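Local coordinates for protein caspase-1 subunit p19/18 (Spodoptera frugiperda, PDB 1M72) that probably cleaves proteins as a cysteine protease of the caspase family, acting in the activation cascade that executes apoptosis, at residues L48-T54 and V105-G109; F38-H42 and N77-I83. All blocks are in the same frame, centred on the assembly; numbering follows the deposited sequence.

Interaction 1: L48-T54 and V105-G109; sequences LKSRTGT and VLTHG
Leu-48, Arg-51 and Thr-54 face His-108, Thr-107 and Leu-106 in turn, so the loop before helix 54-67 runs in the opposite direction to the end of strand 98-106, with CA atoms 6.8 to 7.9 Å apart. A type II turn from Arg-51 to Thr-54, with Gly-53 third in it and at the N-cap, leads the loop into the helix. The imidazole of His-108, probably the catalytic histidine, as in related caspases, is gripped on three sides. At its edge NE2 donates to Lys-49 O over 2.9 Å in a nearly straight bond (169°), and the oxygen lies in the ring plane. Over one face sits the aliphatic part of Arg-51, whose CD stands 3.7 Å from the ring centroid in a CH-pi contact; over the opposite face lies Leu-48 CD2, 4.0 Å from His-108 CD2. Edge bond and two covered faces together fix the ring's rotation, while ND1 makes a weak hydrogen bond to the backbone of the bound peptide. The Arg-51 chain bends at CG-CD (chi3 52°), bringing the guanidinium back over the backbone at Thr-107, its plane 84° from the imidazole and the N of Thr-107 3.4 Å from Arg-51 CZ. NH1 bonds to His-40 O and, weakly, to Thr-54 OG1, and NE forms a salt bridge with an acidic side chain of the bound peptide, as expected of a caspase S1 pocket specific for aspartate. Leu-106 CB packs against Thr-54 OG1 at 3.4 Å. Tyr-115 of strand 113-115 touches both Leu-48 and His-108, Gln-148 at the end of strand 143-148 touches Arg-51 and Leu-106, and strand 31-39 pairs with Leu-106.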
ATOM      1  N   LEU C  48     -26.366 -13.246   1.451  1.00 39.01           N
ATOM      2  CA  LEU C  48     -25.089 -13.640   0.920  1.00 36.65           C
ATOM      3  C   LEU C  48     -25.134 -15.016   0.251  1.00 37.14           C
ATOM      4  O   LEU C  48     -25.451 -16.054   0.875  1.00 36.56           O
ATOM      5  CB  LEU C  48     -24.027 -13.622   2.046  1.00 34.49           C
ATOM      6  CG  LEU C  48     -23.700 -12.291   2.736  1.00 29.22           C
ATOM      7  CD1 LEU C  48     -22.532 -12.442   3.714  1.00 28.55           C
ATOM      8  CD2 LEU C  48     -23.342 -11.314   1.678  1.00 23.59           C
ATOM      9  N   LYS C  49     -24.783 -15.015  -1.027  1.00 35.16           N
ATOM     10  CA  LYS C  49     -24.760 -16.242  -1.815  1.00 35.59           C
ATOM     11  C   LYS C  49     -23.485 -17.039  -1.532  1.00 31.56           C
ATOM     12  O   LYS C  49     -22.507 -16.500  -1.008  1.00 30.28           O
ATOM     13  CB  LYS C  49     -24.885 -15.868  -3.298  1.00 38.41           C
ATOM     14  CG  LYS C  49     -26.260 -15.252  -3.588  1.00 42.91           C
ATOM     15  CD  LYS C  49     -26.436 -14.756  -5.043  1.00 49.51           C
ATOM     16  CE  LYS C  49     -25.660 -13.481  -5.315  1.00 51.16           C
ATOM     17  NZ  LYS C  49     -26.259 -12.728  -6.452  1.00 54.56           N
ATOM     18  N   SER C  50     -23.489 -18.324  -1.850  1.00 28.97           N
ATOM     19  CA  SER C  50     -22.296 -19.114  -1.614  1.00 28.95           C
ATOM     20  C   SER C  50     -21.139 -18.705  -2.536  1.00 29.69           C
ATOM     21  O   SER C  50     -21.328 -18.215  -3.662  1.00 30.50           O
ATOM     22  CB  SER C  50     -22.612 -20.596  -1.708  1.00 28.57           C
ATOM     23  OG  SER C  50     -23.225 -20.989  -0.489  1.00 29.22           O
ATOM     24  N   ARG C  51     -19.932 -18.857  -2.029  1.00 27.37           N
ATOM     25  CA  ARG C  51     -18.775 -18.424  -2.792  1.00 29.73           C
ATOM     26  C   ARG C  51     -18.105 -19.600  -3.541  1.00 29.73           C
ATOM     27  O   ARG C  51     -16.929 -19.912  -3.313  1.00 29.84           O
ATOM     28  CB  ARG C  51     -17.786 -17.695  -1.828  1.00 28.75           C
ATOM     29  CG  ARG C  51     -18.395 -16.444  -1.149  1.00 22.22           C
ATOM     30  CD  ARG C  51     -17.354 -15.554  -0.392  1.00 24.13           C
ATOM     31  NE  ARG C  51     -16.207 -15.211  -1.237  1.00 20.99           N
ATOM     32  CZ  ARG C  51     -15.045 -15.869  -1.214  1.00 21.51           C
ATOM     33  NH1 ARG C  51     -14.875 -16.889  -0.380  1.00 21.22           N
ATOM     34  NH2 ARG C  51     -14.048 -15.517  -2.013  1.00 18.96           N
ATOM     35  N   THR C  52     -18.868 -20.237  -4.435  1.00 29.00           N
ATOM     36  CA  THR C  52     -18.369 -21.378  -5.201  1.00 29.96           C
ATOM     37  C   THR C  52     -17.062 -20.965  -5.886  1.00 30.36           C
ATOM     38  O   THR C  52     -16.974 -19.872  -6.465  1.00 31.04           O
ATOM     39  CB  THR C  52     -19.402 -21.863  -6.259  1.00 29.51           C
ATOM     40  OG1 THR C  52     -20.716 -21.936  -5.670  1.00 28.18           O
ATOM     41  CG2 THR C  52     -18.996 -23.253  -6.774  1.00 22.16           C
ATOM     42  N   GLY C  53     -16.046 -21.823  -5.764  1.00 30.01           N
ATOM     43  CA  GLY C  53     -14.728 -21.525  -6.321  1.00 29.85           C
ATOM     44  C   GLY C  53     -13.643 -21.180  -5.279  1.00 28.09           C
ATOM     45  O   GLY C  53     -12.439 -21.337  -5.540  1.00 26.92           O
ATOM     46  N   THR C  54     -14.069 -20.710  -4.102  1.00 25.60           N
ATOM     47  CA  THR C  54     -13.135 -20.335  -3.031  1.00 24.41           C
ATOM     48  C   THR C  54     -12.320 -21.540  -2.547  1.00 25.24           C
ATOM     49  O   THR C  54     -11.219 -21.359  -2.060  1.00 26.75           O
ATOM     50  CB  THR C  54     -13.895 -19.666  -1.812  1.00 22.38           C
ATOM     51  OG1 THR C  54     -12.950 -19.103  -0.907  1.00 23.00           O
ATOM     52  CG2 THR C  54     -14.733 -20.662  -1.057  1.00 15.00           C
ATOM     53  N   VAL C 105      -7.599 -14.305   4.001  1.00 20.30           N
ATOM     54  CA  VAL C 105      -9.023 -14.356   4.224  1.00 20.60           C
ATOM     55  C   VAL C 105      -9.687 -14.348   2.868  1.00 21.12           C
ATOM     56  O   VAL C 105      -9.393 -13.498   2.044  1.00 22.48           O
ATOM     57  CB  VAL C 105      -9.506 -13.153   5.082  1.00 22.34           C
ATOM     58  CG1 VAL C 105     -11.035 -13.229   5.318  1.00 24.89           C
ATOM     59  CG2 VAL C 105      -8.808 -13.162   6.413  1.00 20.75           C
ATOM     60  N   LEU C 106     -10.565 -15.321   2.639  1.00 21.57           N
ATOM     61  CA  LEU C 106     -11.289 -15.494   1.366  1.00 22.79           C
ATOM     62  C   LEU C 106     -12.781 -15.421   1.756  1.00 25.04           C
ATOM     63  O   LEU C 106     -13.326 -16.370   2.369  1.00 24.66           O
ATOM     64  CB  LEU C 106     -10.963 -16.869   0.776  1.00 21.50           C
ATOM     65  CG  LEU C 106      -9.503 -17.353   0.839  1.00 22.33           C
ATOM     66  CD1 LEU C 106      -9.441 -18.813   0.342  1.00 23.15           C
ATOM     67  CD2 LEU C 106      -8.625 -16.490  -0.027  1.00 22.72           C
ATOM     68  N   THR C 107     -13.441 -14.312   1.405  1.00 22.86           N
ATOM     69  CA  THR C 107     -14.831 -14.118   1.853  1.00 23.67           C
ATOM     70  C   THR C 107     -15.574 -12.961   1.161  1.00 21.94           C
ATOM     71  O   THR C 107     -15.087 -12.411   0.175  1.00 21.94           O
ATOM     72  CB  THR C 107     -14.819 -13.895   3.401  1.00 24.09           C
ATOM     73  OG1 THR C 107     -16.151 -13.935   3.907  1.00 28.29           O
ATOM     74  CG2 THR C 107     -14.181 -12.542   3.773  1.00 24.11           C
ATOM     75  N   HIS C 108     -16.778 -12.632   1.637  1.00 22.33           N
ATOM     76  CA  HIS C 108     -17.539 -11.488   1.083  1.00 23.48           C
ATOM     77  C   HIS C 108     -17.139 -10.218   1.881  1.00 23.01           C
ATOM     78  O   HIS C 108     -16.834 -10.290   3.073  1.00 20.82           O
ATOM     79  CB  HIS C 108     -19.053 -11.651   1.259  1.00 25.34           C
ATOM     80  CG  HIS C 108     -19.701 -12.572   0.274  1.00 28.86           C
ATOM     81  ND1 HIS C 108     -19.724 -12.318  -1.082  1.00 28.68           N
ATOM     82  CD2 HIS C 108     -20.379 -13.733   0.455  1.00 25.43           C
ATOM     83  CE1 HIS C 108     -20.389 -13.283  -1.692  1.00 30.51           C
ATOM     84  NE2 HIS C 108     -20.799 -14.152  -0.782  1.00 29.50           N
ATOM     85  N   GLY C 109     -17.181  -9.069   1.217  1.00 23.30           N
ATOM     86  CA  GLY C 109     -16.854  -7.817   1.867  1.00 24.87           C
ATOM     87  C   GLY C 109     -17.551  -6.580   1.303  1.00 28.45           C
ATOM     88  O   GLY C 109     -18.205  -6.596   0.241  1.00 29.45           O
TER

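Interaction 2: F38-H42 and N77-I83; sequences FNHEH and NLKSEEI
The turn that leaves strand 70-76 packs here against the end of its parallel neighbour, strand 31-39, at the margin of the central caspase sheet, held by hydrogen bonds to the backbone N and the side-chain OD1 of Asn-77 at one end and by apolar packing at the other. Helix 54-67 joins the two strands in a beta-alpha-beta unit. Asn-77 N donates to Asn-39 O at 2.8 Å, almost straight (176°). From Asn-77, whose positive phi turns the chain, the side chain reaches across the loop, and its OD1 takes two backbone N-H groups. Glu-41 N, 2.6 Å from Asn-77 OD1, lies in the amide plane on a lone pair; His-42 N, at 3.2 Å from the same oxygen, comes from above that plane. A water accepts from Asn-77 ND2 and donates to Glu-41 OE1, linking the two side chains. His-40, its CG anti to the carbonyl carbon (chi1 -68°), turns its ring edge to the helix start: Leu-78 O lies at that edge, in the ring plane, 3.2 Å from His-40 CE1, and NE2 meets the methyl Ile-83 CD1. ND1 of this ring is buried without a polar partner. Deeper in, Ile-83 CG2 sits over a face of the Phe-38 ring, 4.0 Å from its centroid, in a CH-pi contact, while Leu-78 CD1 meets the ring edge. Phe-38 also packs against Phe-75, Val-103, Val-105 and Ile-87 of helix 80-92.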
ATOM      1  N   PHE C  38      -8.450 -18.338   6.321  1.00 21.38           N
ATOM      2  CA  PHE C  38      -9.847 -18.381   6.726  1.00 20.86           C
ATOM      3  C   PHE C  38     -10.598 -18.374   5.436  1.00 20.67           C
ATOM      4  O   PHE C  38     -10.730 -17.353   4.779  1.00 19.72           O
ATOM      5  CB  PHE C  38     -10.243 -17.174   7.569  1.00 16.67           C
ATOM      6  CG  PHE C  38      -9.512 -17.107   8.858  1.00 20.30           C
ATOM      7  CD1 PHE C  38      -8.310 -16.405   8.951  1.00 22.36           C
ATOM      8  CD2 PHE C  38     -10.006 -17.763   9.984  1.00 24.70           C
ATOM      9  CE1 PHE C  38      -7.597 -16.343  10.149  1.00 26.73           C
ATOM     10  CE2 PHE C  38      -9.314 -17.720  11.203  1.00 30.29           C
ATOM     11  CZ  PHE C  38      -8.093 -17.002  11.296  1.00 28.27           C
ATOM     12  N   ASN C  39     -11.094 -19.546   5.085  1.00 25.78           N
ATOM     13  CA  ASN C  39     -11.835 -19.773   3.841  1.00 23.64           C
ATOM     14  C   ASN C  39     -13.321 -19.845   4.133  1.00 23.61           C
ATOM     15  O   ASN C  39     -13.756 -20.712   4.922  1.00 23.51           O
ATOM     16  CB  ASN C  39     -11.353 -21.081   3.232  1.00 23.33           C
ATOM     17  CG  ASN C  39     -11.956 -21.334   1.912  1.00 23.95           C
ATOM     18  OD1 ASN C  39     -12.330 -22.451   1.605  1.00 21.84           O
ATOM     19  ND2 ASN C  39     -12.067 -20.296   1.111  1.00 24.59           N
ATOM     20  N   HIS C  40     -14.089 -18.963   3.483  1.00 21.36           N
ATOM     21  CA  HIS C  40     -15.537 -18.882   3.715  1.00 22.61           C
ATOM     22  C   HIS C  40     -16.334 -19.181   2.499  1.00 22.31           C
ATOM     23  O   HIS C  40     -16.335 -18.382   1.577  1.00 22.03           O
ATOM     24  CB  HIS C  40     -15.940 -17.490   4.181  1.00 22.86           C
ATOM     25  CG  HIS C  40     -15.436 -17.157   5.539  1.00 24.94           C
ATOM     26  ND1 HIS C  40     -16.079 -17.565   6.689  1.00 26.82           N
ATOM     27  CD2 HIS C  40     -14.297 -16.540   5.937  1.00 26.19           C
ATOM     28  CE1 HIS C  40     -15.357 -17.218   7.738  1.00 24.56           C
ATOM     29  NE2 HIS C  40     -14.273 -16.596   7.310  1.00 29.73           N
ATOM     30  N   GLU C  41     -17.041 -20.307   2.502  1.00 23.85           N
ATOM     31  CA  GLU C  41     -17.845 -20.675   1.325  1.00 27.82           C
ATOM     32  C   GLU C  41     -19.355 -20.461   1.476  1.00 26.12           C
ATOM     33  O   GLU C  41     -20.051 -20.137   0.517  1.00 23.74           O
ATOM     34  CB  GLU C  41     -17.578 -22.143   0.930  1.00 31.40           C
ATOM     35  CG  GLU C  41     -18.131 -22.550  -0.476  1.00 38.11           C
ATOM     36  CD  GLU C  41     -17.783 -23.999  -0.870  1.00 41.74           C
ATOM     37  OE1 GLU C  41     -17.524 -24.844   0.038  1.00 43.46           O
ATOM     38  OE2 GLU C  41     -17.778 -24.291  -2.089  1.00 42.08           O
ATOM     39  N   HIS C  42     -19.842 -20.606   2.695  1.00 28.54           N
ATOM     40  CA  HIS C  42     -21.263 -20.502   2.932  1.00 32.29           C
ATOM     41  C   HIS C  42     -21.510 -19.575   4.111  1.00 32.59           C
ATOM     42  O   HIS C  42     -20.689 -19.475   5.011  1.00 34.45           O
ATOM     43  CB  HIS C  42     -21.785 -21.921   3.179  1.00 30.68           C
ATOM     44  CG  HIS C  42     -21.388 -22.890   2.106  1.00 40.73           C
ATOM     45  ND1 HIS C  42     -20.581 -23.991   2.348  1.00 42.70           N
ATOM     46  CD2 HIS C  42     -21.694 -22.931   0.778  1.00 42.41           C
ATOM     47  CE1 HIS C  42     -20.420 -24.668   1.217  1.00 44.70           C
ATOM     48  NE2 HIS C  42     -21.085 -24.049   0.250  1.00 42.20           N
ATOM     49  N   ASN C  77     -15.150 -21.771   7.136  1.00 31.32           N
ATOM     50  CA  ASN C  77     -16.379 -21.136   7.608  1.00 32.84           C
ATOM     51  C   ASN C  77     -16.602 -20.831   9.073  1.00 32.94           C
ATOM     52  O   ASN C  77     -17.633 -21.196   9.624  1.00 36.04           O
ATOM     53  CB  ASN C  77     -17.558 -21.966   7.105  1.00 30.34           C
ATOM     54  CG  ASN C  77     -17.530 -22.098   5.612  1.00 30.72           C
ATOM     55  OD1 ASN C  77     -17.520 -21.089   4.894  1.00 32.03           O
ATOM     56  ND2 ASN C  77     -17.476 -23.332   5.121  1.00 31.06           N
ATOM     57  N   LEU C  78     -15.676 -20.126   9.695  1.00 31.92           N
ATOM     58  CA  LEU C  78     -15.820 -19.813  11.088  1.00 28.13           C
ATOM     59  C   LEU C  78     -16.738 -18.599  11.311  1.00 30.34           C
ATOM     60  O   LEU C  78     -16.958 -17.788  10.403  1.00 29.38           O
ATOM     61  CB  LEU C  78     -14.442 -19.541  11.700  1.00 28.16           C
ATOM     62  CG  LEU C  78     -13.324 -20.601  11.779  1.00 31.18           C
ATOM     63  CD1 LEU C  78     -12.187 -20.034  12.674  1.00 25.71           C
ATOM     64  CD2 LEU C  78     -13.843 -21.948  12.400  1.00 31.61           C
ATOM     65  N   LYS C  79     -17.293 -18.516  12.527  1.00 29.72           N
ATOM     66  CA  LYS C  79     -18.119 -17.410  12.965  1.00 32.59           C
ATOM     67  C   LYS C  79     -17.113 -16.314  13.369  1.00 34.53           C
ATOM     68  O   LYS C  79     -15.942 -16.604  13.643  1.00 33.42           O
ATOM     69  CB  LYS C  79     -18.948 -17.817  14.181  1.00 36.71           C
ATOM     70  CG  LYS C  79     -20.077 -18.807  13.857  1.00 41.78           C
ATOM     71  CD  LYS C  79     -20.770 -19.316  15.107  1.00 44.21           C
ATOM     72  CE  LYS C  79     -21.643 -18.236  15.740  1.00 48.26           C
ATOM     73  NZ  LYS C  79     -22.365 -18.733  16.965  1.00 53.86           N
ATOM     74  N   SER C  80     -17.561 -15.071  13.423  1.00 32.22           N
ATOM     75  CA  SER C  80     -16.659 -13.989  13.760  1.00 35.49           C
ATOM     76  C   SER C  80     -15.851 -14.144  15.060  1.00 38.13           C
ATOM     77  O   SER C  80     -14.672 -13.750  15.138  1.00 35.62           O
ATOM     78  CB  SER C  80     -17.426 -12.680  13.788  1.00 33.37           C
ATOM     79  OG  SER C  80     -16.571 -11.629  14.189  1.00 37.16           O
ATOM     80  N   GLU C  81     -16.475 -14.732  16.070  1.00 40.68           N
ATOM     81  CA  GLU C  81     -15.807 -14.894  17.344  1.00 45.00           C
ATOM     82  C   GLU C  81     -14.755 -15.967  17.261  1.00 42.67           C
ATOM     83  O   GLU C  81     -13.796 -15.960  18.026  1.00 40.14           O
ATOM     84  CB  GLU C  81     -16.822 -15.242  18.446  1.00 52.82           C
ATOM     85  CG  GLU C  81     -17.874 -14.136  18.701  1.00 63.06           C
ATOM     86  CD  GLU C  81     -17.279 -12.822  19.229  1.00 67.19           C
ATOM     87  OE1 GLU C  81     -16.345 -12.280  18.580  1.00 70.31           O
ATOM     88  OE2 GLU C  81     -17.756 -12.329  20.290  1.00 71.32           O
ATOM     89  N   GLU C  82     -14.959 -16.898  16.336  1.00 41.20           N
ATOM     90  CA  GLU C  82     -14.030 -17.988  16.155  1.00 40.32           C
ATOM     91  C   GLU C  82     -12.775 -17.473  15.488  1.00 38.46           C
ATOM     92  O   GLU C  82     -11.676 -17.822  15.892  1.00 40.52           O
ATOM     93  CB  GLU C  82     -14.653 -19.080  15.307  1.00 41.08           C
ATOM     94  CG  GLU C  82     -15.987 -19.554  15.829  1.00 45.47           C
ATOM     95  CD  GLU C  82     -16.430 -20.856  15.179  1.00 46.73           C
ATOM     96  OE1 GLU C  82     -16.258 -21.903  15.827  1.00 48.95           O
ATOM     97  OE2 GLU C  82     -16.931 -20.850  14.027  1.00 44.97           O
ATOM     98  N   ILE C  83     -12.939 -16.657  14.459  1.00 34.64           N
ATOM     99  CA  ILE C  83     -11.798 -16.085  13.775  1.00 32.68           C
ATOM    100  C   ILE C  83     -11.026 -15.232  14.809  1.00 35.07           C
ATOM    101  O   ILE C  83      -9.802 -15.373  14.985  1.00 32.05           O
ATOM    102  CB  ILE C  83     -12.257 -15.178  12.615  1.00 31.57           C
ATOM    103  CG1 ILE C  83     -12.934 -16.024  11.537  1.00 28.26           C
ATOM    104  CG2 ILE C  83     -11.070 -14.365  12.066  1.00 26.84           C
ATOM    105  CD1 ILE C  83     -13.597 -15.210  10.423  1.00 24.45           C
TER
HETATM  106  O   HOH W   1     -16.905 -24.788   2.502  1.00 34.81           O

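From the N terminus, strand 31-39 ends within 38-42; 48-54, helix 54-67 and strand 70-76 come next, after which 77-83 returns to 38-42, closes interaction 2 and enters helix 80-92. Strand 98-106 then ends within 105-109, which reaches back to 48-54 and closes interaction 1. The two closures therefore cross, their segments alternating along the chain, with centres about 10 Å apart. They are stitched directly by Arg-51, whose N probably bonds to Glu-41 O and whose NH1 probably bonds to His-40 O. Together they tie the ends of three adjacent parallel strands, 70-76, 31-39 and 98-106, to the starts of helices 54-67 and 80-92.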